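Long-range contact in diphosphomevalonate decarboxylase, putative (Trypanosoma brucei, PDB 2HKE), which probably catalyses the ATP-dependent decarboxylation of (R)-5-diphosphomevalonate to isopentenyl diphosphate in the mevalonate pathway: residues Leu275-Ala289 / Leu300-Leu314. The protein carries 1 engineered substitution. Sequence-based numbering, arbitrary orientation.
Sequences LVKAYNAKKGRTALA and LFVLKEDLPEAVAML
M313 lies between L275, Y279 and L288 at the apolar centre of this contact. Its chain, bent at chi2 and chi3, brings M313 CE over one face of the Y279 ring, a CH-pi contact 4.0 Å from the centroid, while SD stands oblique to the ring in a Met-aromatic contact. M313 SD also meets L275 CD1 at 3.4 Å, and M313 CE touches L288 CD2 at 3.7 Å. The other branch of L288, CD1, reaches V302 CB and A310 CB. K283 CG covers the opposite face of the tyrosine, so the ring is sandwiched between lysine and methionine.

Toward the polar edge, E309 OE1 lies 2.4 Å from Y279 OH, a separation so short that the details of the bond are doubtful, and K283 NZ forms a salt bridge with E309 OE1, approaching on the syn side. Beyond it, R285 grips D306 end-on: R285 NH1 bonds D306 OD2 and R285 NH2 bonds D306 OD1, each at 3.0 Å. Both carboxylate oxygens are met from above their plane, the two flat groups being 39° apart. Water 3 joins A287 O to D306 OD2 and L303 N, tying the loop to the strand end.

A289 and F301 exchange two backbone hydrogen bonds near the open end of antiparallel hairpin 288-291/298-303, at one margin of the C-terminal domain's five-stranded sheet. Helices 267-283 and 307-317 flank this hairpin in sequence, the axes of 275-283 and 307-314 running at 128°, with Y345 edge-to-face on Y279 and strand 183-189 pairing with strand 298-303.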
ATOM      1  N   LEU A 275       5.191  16.513 -14.769  1.00 19.44           N
ATOM      2  CA  LEU A 275       4.946  15.783 -16.020  1.00 18.96           C
ATOM      3  C   LEU A 275       3.489  15.324 -16.142  1.00 18.34           C
ATOM      4  O   LEU A 275       2.826  15.500 -17.199  1.00 17.85           O
ATOM      5  CB  LEU A 275       5.883  14.586 -16.092  1.00 19.23           C
ATOM      6  CG  LEU A 275       5.857  13.756 -17.362  1.00 17.78           C
ATOM      7  CD1 LEU A 275       5.901  14.608 -18.653  1.00 21.40           C
ATOM      8  CD2 LEU A 275       6.995  12.769 -17.317  1.00 18.75           C
ATOM      9  N   VAL A 276       2.965  14.745 -15.083  1.00 18.54           N
ATOM     10  CA  VAL A 276       1.574  14.315 -15.125  1.00 18.30           C
ATOM     11  C   VAL A 276       0.692  15.521 -15.379  1.00 18.72           C
ATOM     12  O   VAL A 276      -0.231  15.467 -16.207  1.00 18.63           O
ATOM     13  CB  VAL A 276       1.173  13.597 -13.830  1.00 18.07           C
ATOM     14  CG1 VAL A 276      -0.332  13.377 -13.757  1.00 18.66           C
ATOM     15  CG2 VAL A 276       2.001  12.317 -13.713  1.00 17.62           C
ATOM     16  N   LYS A 277       0.940  16.613 -14.652  1.00 19.21           N
ATOM     17  CA  LYS A 277       0.147  17.823 -14.830  1.00 20.37           C
ATOM     18  C   LYS A 277       0.208  18.361 -16.254  1.00 20.40           C
ATOM     19  O   LYS A 277      -0.817  18.746 -16.838  1.00 19.41           O
ATOM     20  CB  LYS A 277       0.609  18.904 -13.851  1.00 20.75           C
ATOM     21  CG  LYS A 277       0.171  18.618 -12.428  1.00 21.98           C
ATOM     22  CD  LYS A 277       0.702  19.705 -11.501  1.00 23.72           C
ATOM     23  CE  LYS A 277       0.215  19.495 -10.086  1.00 28.97           C
ATOM     24  NZ  LYS A 277       0.828  20.529  -9.206  1.00 31.01           N
ATOM     25  N   ALA A 278       1.413  18.386 -16.812  1.00 20.07           N
ATOM     26  CA  ALA A 278       1.643  18.901 -18.166  1.00 20.53           C
ATOM     27  C   ALA A 278       0.993  18.004 -19.211  1.00 20.53           C
ATOM     28  O   ALA A 278       0.463  18.478 -20.203  1.00 18.65           O
ATOM     29  CB  ALA A 278       3.126  18.996 -18.450  1.00 20.76           C
ATOM     30  N   TYR A 279       1.006  16.700 -18.969  1.00 20.22           N
ATOM     31  CA  TYR A 279       0.322  15.755 -19.857  1.00 19.81           C
ATOM     32  C   TYR A 279      -1.172  15.988 -19.856  1.00 18.65           C
ATOM     33  O   TYR A 279      -1.784  16.070 -20.890  1.00 19.84           O
ATOM     34  CB  TYR A 279       0.622  14.341 -19.410  1.00 20.52           C
ATOM     35  CG  TYR A 279       0.008  13.264 -20.262  1.00 19.69           C
ATOM     36  CD1 TYR A 279       0.301  13.186 -21.617  1.00 19.90           C
ATOM     37  CD2 TYR A 279      -0.847  12.325 -19.716  1.00 21.74           C
ATOM     38  CE1 TYR A 279      -0.222  12.193 -22.382  1.00 22.02           C
ATOM     39  CE2 TYR A 279      -1.404  11.317 -20.498  1.00 22.44           C
ATOM     40  CZ  TYR A 279      -1.080  11.265 -21.825  1.00 21.52           C
ATOM     41  OH  TYR A 279      -1.634  10.265 -22.623  1.00 24.23           O
ATOM     42  N   ASN A 280      -1.764  16.099 -18.687  1.00 19.15           N
ATOM     43  CA  ASN A 280      -3.194  16.250 -18.564  1.00 19.39           C
ATOM     44  C   ASN A 280      -3.568  17.580 -19.222  1.00 19.41           C
ATOM     45  O   ASN A 280      -4.594  17.683 -19.897  1.00 19.13           O
ATOM     46  CB  ASN A 280      -3.561  16.258 -17.093  1.00 19.30           C
ATOM     47  CG  ASN A 280      -3.581  14.875 -16.471  1.00 18.20           C
ATOM     48  OD1 ASN A 280      -3.730  13.843 -17.176  1.00 16.29           O
ATOM     49  ND2 ASN A 280      -3.443  14.835 -15.133  1.00 17.68           N
ATOM     50  N   ALA A 281      -2.735  18.583 -19.014  1.00 20.32           N
ATOM     51  CA  ALA A 281      -2.964  19.917 -19.628  1.00 20.22           C
ATOM     52  C   ALA A 281      -3.011  19.812 -21.168  1.00 21.43           C
ATOM     53  O   ALA A 281      -3.939  20.355 -21.810  1.00 21.10           O
ATOM     54  CB  ALA A 281      -1.911  20.918 -19.125  1.00 20.94           C
ATOM     55  N   LYS A 282      -2.060  19.070 -21.742  1.00 21.81           N
ATOM     56  CA  LYS A 282      -1.969  18.876 -23.197  1.00 23.61           C
ATOM     57  C   LYS A 282      -3.111  18.033 -23.725  1.00 23.73           C
ATOM     58  O   LYS A 282      -3.638  18.276 -24.802  1.00 24.48           O
ATOM     59  CB  LYS A 282      -0.700  18.144 -23.592  1.00 26.66           C
ATOM     60  CG  LYS A 282       0.495  18.904 -23.824  1.00 31.62           C
ATOM     61  CD  LYS A 282       0.452  19.845 -25.063  1.00 33.37           C
ATOM     62  CE  LYS A 282       1.847  20.435 -25.183  1.00 34.22           C
ATOM     63  NZ  LYS A 282       1.835  21.875 -25.603  1.00 37.41           N
ATOM     64  N   LYS A 283      -3.524  17.065 -22.948  1.00 23.85           N
ATOM     65  CA  LYS A 283      -4.642  16.212 -23.309  1.00 23.47           C
ATOM     66  C   LYS A 283      -5.947  16.952 -23.199  1.00 23.51           C
ATOM     67  O   LYS A 283      -6.896  16.610 -23.874  1.00 24.38           O
ATOM     68  CB  LYS A 283      -4.677  15.006 -22.388  1.00 23.10           C
ATOM     69  CG  LYS A 283      -3.537  14.051 -22.604  1.00 28.21           C
ATOM     70  CD  LYS A 283      -3.744  13.148 -23.790  1.00 32.48           C
ATOM     71  CE  LYS A 283      -4.549  11.950 -23.455  1.00 32.73           C
ATOM     72  NZ  LYS A 283      -4.716  11.176 -24.724  1.00 31.02           N
ATOM     73  N   GLY A 284      -6.021  17.988 -22.357  1.00 22.20           N
ATOM     74  CA  GLY A 284      -7.265  18.663 -22.133  1.00 22.17           C
ATOM     75  C   GLY A 284      -8.199  17.969 -21.169  1.00 21.81           C
ATOM     76  O   GLY A 284      -9.377  18.296 -21.083  1.00 23.34           O
ATOM     77  N   ARG A 285      -7.683  16.975 -20.448  1.00 21.36           N
ATOM     78  CA  ARG A 285      -8.456  16.301 -19.453  1.00 21.85           C
ATOM     79  C   ARG A 285      -7.512  15.596 -18.491  1.00 20.45           C
ATOM     80  O   ARG A 285      -6.326  15.422 -18.758  1.00 20.20           O
ATOM     81  CB  ARG A 285      -9.426  15.273 -20.081  1.00 23.22           C
ATOM     82  CG  ARG A 285      -8.727  14.128 -20.741  1.00 23.29           C
ATOM     83  CD  ARG A 285      -9.723  13.193 -21.371  1.00 24.53           C
ATOM     84  NE  ARG A 285      -9.050  12.210 -22.192  1.00 25.26           N
ATOM     85  CZ  ARG A 285      -8.664  10.993 -21.806  1.00 28.64           C
ATOM     86  NH1 ARG A 285      -8.886  10.541 -20.594  1.00 29.23           N
ATOM     87  NH2 ARG A 285      -8.030  10.217 -22.676  1.00 27.72           N
ATOM     88  N   THR A 286      -8.070  15.213 -17.368  1.00 19.70           N
ATOM     89  CA  THR A 286      -7.335  14.460 -16.347  1.00 19.23           C
ATOM     90  C   THR A 286      -7.328  12.980 -16.764  1.00 19.19           C
ATOM     91  O   THR A 286      -8.239  12.220 -16.449  1.00 18.94           O
ATOM     92  CB  THR A 286      -7.920  14.673 -14.999  1.00 19.49           C
ATOM     93  OG1 THR A 286      -7.962  16.100 -14.709  1.00 20.26           O
ATOM     94  CG2 THR A 286      -7.030  13.939 -13.918  1.00 18.67           C
ATOM     95  N   ALA A 287      -6.305  12.632 -17.543  1.00 18.68           N
ATOM     96  CA  ALA A 287      -6.121  11.280 -18.030  1.00 18.73           C
ATOM     97  C   ALA A 287      -5.287  10.408 -17.089  1.00 18.85           C
ATOM     98  O   ALA A 287      -5.296   9.161 -17.171  1.00 18.38           O
ATOM     99  CB  ALA A 287      -5.500  11.338 -19.435  1.00 18.55           C
ATOM    100  N   LEU A 288      -4.512  11.050 -16.223  1.00 19.32           N
ATOM    101  CA  LEU A 288      -3.429  10.361 -15.490  1.00 18.34           C
ATOM    102  C   LEU A 288      -3.367  11.005 -14.118  1.00 19.09           C
ATOM    103  O   LEU A 288      -3.441  12.218 -14.021  1.00 16.97           O
ATOM    104  CB  LEU A 288      -2.081  10.489 -16.240  1.00 19.45           C
ATOM    105  CG  LEU A 288      -0.854   9.781 -15.682  1.00 19.28           C
ATOM    106  CD1 LEU A 288      -1.083   8.206 -15.579  1.00 16.69           C
ATOM    107  CD2 LEU A 288       0.406  10.090 -16.522  1.00 17.27           C
ATOM    108  N   ALA A 289      -3.281  10.191 -13.060  1.00 18.66           N
ATOM    109  CA  ALA A 289      -3.144  10.679 -11.703  1.00 19.05           C
ATOM    110  C   ALA A 289      -1.910  10.120 -11.069  1.00 18.46           C
ATOM    111  O   ALA A 289      -1.513   8.978 -11.358  1.00 18.23           O
ATOM    112  CB  ALA A 289      -4.370  10.271 -10.827  1.00 17.01           C
ATOM    113  N   LEU A 300       0.711   5.705 -10.028  1.00 16.33           N
ATOM    114  CA  LEU A 300      -0.054   6.367 -11.070  1.00 16.47           C
ATOM    115  C   LEU A 300      -1.326   5.602 -11.233  1.00 17.65           C
ATOM    116  O   LEU A 300      -1.299   4.366 -11.154  1.00 19.05           O
ATOM    117  CB  LEU A 300       0.701   6.317 -12.397  1.00 17.50           C
ATOM    118  CG  LEU A 300       1.997   7.087 -12.408  1.00 18.18           C
ATOM    119  CD1 LEU A 300       2.891   6.559 -13.525  1.00 22.85           C
ATOM    120  CD2 LEU A 300       1.734   8.626 -12.550  1.00 20.82           C
ATOM    121  N   PHE A 301      -2.404   6.311 -11.476  1.00 16.33           N
ATOM    122  CA  PHE A 301      -3.664   5.678 -11.831  1.00 17.14           C
ATOM    123  C   PHE A 301      -4.031   6.146 -13.224  1.00 17.13           C
ATOM    124  O   PHE A 301      -3.888   7.341 -13.552  1.00 17.04           O
ATOM    125  CB  PHE A 301      -4.761   6.097 -10.883  1.00 17.75           C
ATOM    126  CG  PHE A 301      -4.461   5.825  -9.448  1.00 18.16           C
ATOM    127  CD1 PHE A 301      -4.262   4.525  -8.996  1.00 23.20           C
ATOM    128  CD2 PHE A 301      -4.367   6.855  -8.547  1.00 24.61           C
ATOM    129  CE1 PHE A 301      -3.979   4.268  -7.654  1.00 20.99           C
ATOM    130  CE2 PHE A 301      -4.074   6.590  -7.187  1.00 24.10           C
ATOM    131  CZ  PHE A 301      -3.897   5.283  -6.756  1.00 20.59           C
ATOM    132  N   VAL A 302      -4.557   5.233 -14.027  1.00 17.45           N
ATOM    133  CA  VAL A 302      -4.874   5.538 -15.410  1.00 17.74           C
ATOM    134  C   VAL A 302      -5.863   4.492 -15.883  1.00 17.94           C
ATOM    135  O   VAL A 302      -5.846   3.374 -15.384  1.00 19.04           O
ATOM    136  CB  VAL A 302      -3.577   5.485 -16.277  1.00 17.56           C
ATOM    137  CG1 VAL A 302      -2.961   4.082 -16.277  1.00 17.59           C
ATOM    138  CG2 VAL A 302      -3.837   5.986 -17.717  1.00 17.47           C
ATOM    139  N   LEU A 303      -6.772   4.849 -16.779  1.00 19.08           N
ATOM    140  CA  LEU A 303      -7.631   3.811 -17.388  1.00 18.94           C
ATOM    141  C   LEU A 303      -6.850   3.016 -18.406  1.00 19.49           C
ATOM    142  O   LEU A 303      -5.974   3.553 -19.069  1.00 20.03           O
ATOM    143  CB  LEU A 303      -8.832   4.446 -18.047  1.00 17.59           C
ATOM    144  CG  LEU A 303      -9.777   5.175 -17.080  1.00 20.12           C
ATOM    145  CD1 LEU A 303     -11.088   5.680 -17.790  1.00 23.64           C
ATOM    146  CD2 LEU A 303     -10.119   4.355 -15.812  1.00 20.30           C
ATOM    147  N   LYS A 304      -7.204   1.734 -18.563  1.00 21.49           N
ATOM    148  CA  LYS A 304      -6.531   0.843 -19.516  1.00 23.22           C
ATOM    149  C   LYS A 304      -6.348   1.418 -20.918  1.00 22.45           C
ATOM    150  O   LYS A 304      -5.260   1.356 -21.485  1.00 22.04           O
ATOM    151  CB  LYS A 304      -7.301  -0.477 -19.573  1.00 24.63           C
ATOM    152  CG  LYS A 304      -6.478  -1.610 -20.091  1.00 26.67           C
ATOM    153  CD  LYS A 304      -7.101  -2.991 -19.849  1.00 28.57           C
ATOM    154  CE  LYS A 304      -6.075  -4.001 -20.412  1.00 32.51           C
ATOM    155  NZ  LYS A 304      -6.490  -5.476 -20.640  1.00 34.83           N
ATOM    156  N   GLU A 305      -7.415   1.959 -21.489  1.00 22.38           N
ATOM    157  CA  GLU A 305      -7.384   2.611 -22.823  1.00 24.14           C
ATOM    158  C   GLU A 305      -6.300   3.694 -22.951  1.00 22.51           C
ATOM    159  O   GLU A 305      -5.714   3.911 -24.032  1.00 21.52           O
ATOM    160  CB  GLU A 305      -8.774   3.158 -23.190  1.00 25.94           C
ATOM    161  CG  GLU A 305      -9.256   4.268 -22.289  1.00 30.16           C
ATOM    162  CD  GLU A 305     -10.791   4.457 -22.306  1.00 32.18           C
ATOM    163  OE1 GLU A 305     -11.355   4.719 -23.420  1.00 40.55           O
ATOM    164  OE2 GLU A 305     -11.419   4.292 -21.212  1.00 39.41           O
ATOM    165  N   ASP A 306      -6.019   4.376 -21.839  1.00 21.30           N
ATOM    166  CA  ASP A 306      -5.118   5.507 -21.843  1.00 21.16           C
ATOM    167  C   ASP A 306      -3.703   5.109 -21.451  1.00 20.47           C
ATOM    168  O   ASP A 306      -2.794   5.916 -21.559  1.00 20.23           O
ATOM    169  CB  ASP A 306      -5.615   6.557 -20.855  1.00 21.02           C
ATOM    170  CG  ASP A 306      -6.851   7.307 -21.361  1.00 24.39           C
ATOM    171  OD1 ASP A 306      -6.992   7.429 -22.598  1.00 25.73           O
ATOM    172  OD2 ASP A 306      -7.678   7.777 -20.536  1.00 26.43           O
ATOM    173  N   LEU A 307      -3.503   3.883 -21.016  1.00 19.80           N
ATOM    174  CA  LEU A 307      -2.252   3.520 -20.381  1.00 18.74           C
ATOM    175  C   LEU A 307      -1.098   3.512 -21.391  1.00 19.23           C
ATOM    176  O   LEU A 307      -0.025   3.974 -21.051  1.00 19.13           O
ATOM    177  CB  LEU A 307      -2.372   2.198 -19.636  1.00 19.69           C
ATOM    178  CG  LEU A 307      -1.131   1.741 -18.836  1.00 19.84           C
ATOM    179  CD1 LEU A 307      -1.535   0.942 -17.574  1.00 19.01           C
ATOM    180  CD2 LEU A 307      -0.059   1.019 -19.648  1.00 18.37           C
ATOM    181  N   PRO A 308      -1.265   2.888 -22.580  1.00 18.93           N
ATOM    182  CA  PRO A 308      -0.109   2.857 -23.502  1.00 19.81           C
ATOM    183  C   PRO A 308       0.446   4.208 -23.837  1.00 19.81           C
ATOM    184  O   PRO A 308       1.704   4.367 -23.788  1.00 19.50           O
ATOM    185  CB  PRO A 308      -0.669   2.132 -24.731  1.00 20.44           C
ATOM    186  CG  PRO A 308      -1.666   1.145 -24.032  1.00 19.61           C
ATOM    187  CD  PRO A 308      -2.372   2.116 -23.157  1.00 20.44           C
ATOM    188  N   GLU A 309      -0.417   5.181 -24.124  1.00 20.66           N
ATOM    189  CA  GLU A 309       0.070   6.527 -24.438  1.00 21.60           C
ATOM    190  C   GLU A 309       0.752   7.111 -23.239  1.00 20.92           C
ATOM    191  O   GLU A 309       1.807   7.746 -23.377  1.00 21.88           O
ATOM    192  CB  GLU A 309      -1.035   7.484 -24.870  1.00 22.35           C
ATOM    193  CG  GLU A 309      -0.507   8.823 -25.425  1.00 22.29           C
ATOM    194  CD  GLU A 309      -1.601   9.744 -25.869  1.00 26.67           C
ATOM    195  OE1 GLU A 309      -2.178  10.451 -24.995  1.00 30.96           O
ATOM    196  OE2 GLU A 309      -1.902   9.733 -27.088  1.00 28.23           O
ATOM    197  N   ALA A 310       0.134   6.945 -22.071  1.00 20.16           N
ATOM    198  CA  ALA A 310       0.713   7.487 -20.836  1.00 20.24           C
ATOM    199  C   ALA A 310       2.131   6.952 -20.596  1.00 19.15           C
ATOM    200  O   ALA A 310       3.046   7.711 -20.283  1.00 18.55           O
ATOM    201  CB  ALA A 310      -0.268   7.223 -19.612  1.00 18.47           C
ATOM    202  N   VAL A 311       2.321   5.648 -20.749  1.00 18.48           N
ATOM    203  CA  VAL A 311       3.592   5.025 -20.531  1.00 18.58           C
ATOM    204  C   VAL A 311       4.601   5.462 -21.616  1.00 20.08           C
ATOM    205  O   VAL A 311       5.762   5.771 -21.286  1.00 20.08           O
ATOM    206  CB  VAL A 311       3.473   3.514 -20.423  1.00 18.35           C
ATOM    207  CG1 VAL A 311       4.870   2.872 -20.359  1.00 19.70           C
ATOM    208  CG2 VAL A 311       2.601   3.127 -19.228  1.00 18.58           C
ATOM    209  N   ALA A 312       4.146   5.570 -22.866  1.00 19.98           N
ATOM    210  CA  ALA A 312       4.994   6.115 -23.950  1.00 20.32           C
ATOM    211  C   ALA A 312       5.480   7.531 -23.611  1.00 20.04           C
ATOM    212  O   ALA A 312       6.663   7.875 -23.833  1.00 20.31           O
ATOM    213  CB  ALA A 312       4.239   6.142 -25.309  1.00 20.96           C
ATOM    214  N   MET A 313       4.567   8.341 -23.100  1.00 20.12           N
ATOM    215  CA  MET A 313       4.879   9.728 -22.698  1.00 20.39           C
ATOM    216  C   MET A 313       5.907   9.709 -21.605  1.00 20.52           C
ATOM    217  O   MET A 313       6.912  10.425 -21.672  1.00 20.04           O
ATOM    218  CB  MET A 313       3.593  10.438 -22.266  1.00 20.01           C
ATOM    219  CG  MET A 313       3.774  11.849 -21.797  1.00 21.56           C
ATOM    220  SD  MET A 313       4.201  11.968 -20.039  1.00 21.37           S
ATOM    221  CE  MET A 313       2.781  11.221 -19.154  1.00 20.87           C
ATOM    222  N   LEU A 314       5.707   8.876 -20.572  1.00 19.04           N
ATOM    223  CA  LEU A 314       6.737   8.745 -19.516  1.00 20.08           C
ATOM    224  C   LEU A 314       8.135   8.402 -20.041  1.00 20.21           C
ATOM    225  O   LEU A 314       9.117   8.927 -19.536  1.00 20.78           O
ATOM    226  CB  LEU A 314       6.342   7.703 -18.456  1.00 19.11           C
ATOM    227  CG  LEU A 314       5.076   8.016 -17.638  1.00 20.46           C
ATOM    228  CD1 LEU A 314       4.773   6.902 -16.613  1.00 20.58           C
ATOM    229  CD2 LEU A 314       5.165   9.414 -16.968  1.00 20.34           C
TER
HETATM  230  O   HOH W   1      -3.384   8.492 -22.112  1.00 28.18           O
HETATM  231  O   HOH W   2      -5.057   8.585 -24.428  1.00 38.33           O
HETATM  232  O   HOH W   3      -7.289   7.521 -17.857  1.00 19.44           O